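PDB 3B79: toxin secretion ATP-binding protein from Vibrio parahaemolyticus RIMD 2210633, which is probably an ABC-type exporter coupling ATP hydrolysis to transport across the membrane, represented here by its N-terminal peptidase C39-like domain. Local coordinates for residues A[96-99]-A[100-103]. Residues are numbered along the deposited sequence; the frame is centred on the assembly and turned at random.
Sequences VTTL and ESGM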
ATOM      1  N   VAL A  96       6.044  -4.737  -7.006  1.00  9.68           N
ATOM      2  CA  VAL A  96       5.422  -3.643  -6.267  1.00 10.03           C
ATOM      3  C   VAL A  96       4.529  -2.817  -7.176  1.00  9.28           C
ATOM      4  O   VAL A  96       4.718  -2.816  -8.409  1.00 10.22           O
ATOM      5  CB  VAL A  96       6.481  -2.694  -5.612  1.00 10.83           C
ATOM      6  CG1 VAL A  96       7.247  -3.442  -4.536  1.00 12.03           C
ATOM      7  CG2 VAL A  96       7.414  -2.127  -6.684  1.00 11.56           C
ATOM      8  N   THR A  97       3.567  -2.092  -6.611  1.00 10.37           N
ATOM      9  CA  THR A  97       2.772  -1.166  -7.398  1.00 10.34           C
ATOM     10  C   THR A  97       3.024   0.188  -6.783  1.00  9.81           C
ATOM     11  O   THR A  97       2.764   0.399  -5.590  1.00 10.12           O
ATOM     12  CB  THR A  97       1.288  -1.549  -7.386  1.00 10.82           C
ATOM     13  OG1 THR A  97       1.158  -2.924  -7.749  1.00 11.89           O
ATOM     14  CG2 THR A  97       0.467  -0.744  -8.371  1.00 12.30           C
ATOM     15  N   THR A  98       3.542   1.113  -7.590  1.00 11.51           N
ATOM     16  CA  THR A  98       4.005   2.394  -7.065  1.00 12.10           C
ATOM     17  C   THR A  98       3.166   3.534  -7.609  1.00 11.76           C
ATOM     18  O   THR A  98       2.381   3.371  -8.545  1.00 12.18           O
ATOM     19  CB  THR A  98       5.472   2.644  -7.431  1.00 12.45           C
ATOM     20  OG1 THR A  98       5.572   2.845  -8.859  1.00 13.17           O
ATOM     21  CG2 THR A  98       6.354   1.457  -7.014  1.00 14.24           C
ATOM     22  N   LEU A  99       3.360   4.750  -7.061  1.00 12.93           N
ATOM     23  CA  LEU A  99       2.637   5.867  -7.596  1.00 14.78           C
ATOM     24  C   LEU A  99       2.943   6.072  -9.095  1.00 13.56           C
ATOM     25  O   LEU A  99       2.031   6.394  -9.879  1.00 15.48           O
ATOM     26  CB  LEU A  99       3.031   7.121  -6.816  1.00 16.61           C
ATOM     27  CG  LEU A  99       2.151   8.340  -7.021  1.00 18.70           C
ATOM     28  CD1 LEU A  99       0.690   8.081  -6.681  1.00 19.27           C
ATOM     29  CD2 LEU A  99       2.681   9.505  -6.141  1.00 19.17           C
ATOM     30  N   GLU A 100       4.200   5.829  -9.486  1.00 12.23           N
ATOM     31  CA  GLU A 100       4.570   6.003 -10.904  1.00 11.46           C
ATOM     32  C   GLU A 100       4.029   4.896 -11.785  1.00 11.59           C
ATOM     33  O   GLU A 100       3.631   5.173 -12.922  1.00 13.06           O
ATOM     34  CB  GLU A 100       6.091   6.049 -11.046  1.00 12.06           C
ATOM     35  CG  GLU A 100       6.740   7.131 -10.211  1.00 12.57           C
ATOM     36  CD  GLU A 100       7.282   6.617  -8.852  1.00 12.66           C
ATOM     37  OE1 GLU A 100       6.822   5.576  -8.344  1.00 14.35           O
ATOM     38  OE2 GLU A 100       8.189   7.266  -8.304  1.00 15.52           O
ATOM     39  N   SER A 101       3.964   3.663 -11.274  1.00 10.95           N
ATOM     40  CA  SER A 101       3.446   2.544 -12.088  1.00 11.14           C
ATOM     41  C   SER A 101       1.924   2.563 -12.143  1.00 10.83           C
ATOM     42  O   SER A 101       1.317   1.875 -12.974  1.00 12.27           O
ATOM     43  CB  SER A 101       3.997   1.183 -11.633  1.00 11.16           C
ATOM     44  OG  SER A 101       3.337   0.673 -10.479  1.00 10.92           O
ATOM     45  N   GLY A 102       1.299   3.305 -11.223  1.00 12.01           N
ATOM     46  CA  GLY A 102      -0.139   3.507 -11.222  1.00 12.35           C
ATOM     47  C   GLY A 102      -0.855   2.304 -10.633  1.00 11.80           C
ATOM     48  O   GLY A 102      -0.785   2.062  -9.426  1.00 12.68           O
HETATM   49  N   MSE A 103      -1.512   1.535 -11.508  1.00 11.63           N
HETATM   50  CA  MSE A 103      -2.193   0.326 -11.154  1.00 10.98           C
HETATM   51  C   MSE A 103      -1.479  -0.924 -11.661  1.00 11.26           C
HETATM   52  O   MSE A 103      -1.997  -2.020 -11.459  1.00 12.60           O
HETATM   53  CB  MSE A 103      -3.627   0.356 -11.719  1.00 13.16           C
HETATM   54  CG  MSE A 103      -4.528   1.449 -11.139  1.00 13.27           C
HETATM   55 SE   MSE A 103      -4.934   1.130  -9.226  0.70 13.61          SE
HETATM   56  CE  MSE A 103      -4.064   2.665  -8.484  1.00 16.12           C
TER
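Thr98 lays its hydroxyl over the backbone of the turn that follows it, where OG1 accepts the N-H of Ser101 (Thr98 OG1 to Ser101 N 3.0 Å). Ser101 returns the grip: its OG takes the N-H of Thr98 in an almost straight bond (Thr98 N to Ser101 OG 2.9 Å, 167° at the hydrogen). Both hydroxyls sit between their own backbone N and carbonyl carbon (chi1 68° for Thr98, 79° for Ser101), which turns each one towards the other residue's amide. Small beta-hydroxyl side chains suit these places because they reach a nearby N-H and can still donate. Thr98 OG1 gives its proton to Glu100 OE1 at 3.0 Å, on the anti side of the carboxylate; the glutamate chain bends at chi2 to meet it. Ser101 OG bonds onward to the carbonyl of Val104. Gly102 N binds Thr98 O at 2.9 Å, closing one helical turn, and glycine fits here because phi is positive. Threonine's two branches let Thr97 set methyl CG2 3.2 Å from Gly102 O while OG1 bonds Asn85 ND2. Leu99 turns its apolar branched end away from the turn, suited to packing on Met4 and Asn10 of helix 7-18. The reciprocal Thr98–Ser101 pair has the hydrogen-bond pattern of a capping box, though without a regular helix after it, in the connection between antiparallel strands 93-97 and 106-109 of the C39-like domain.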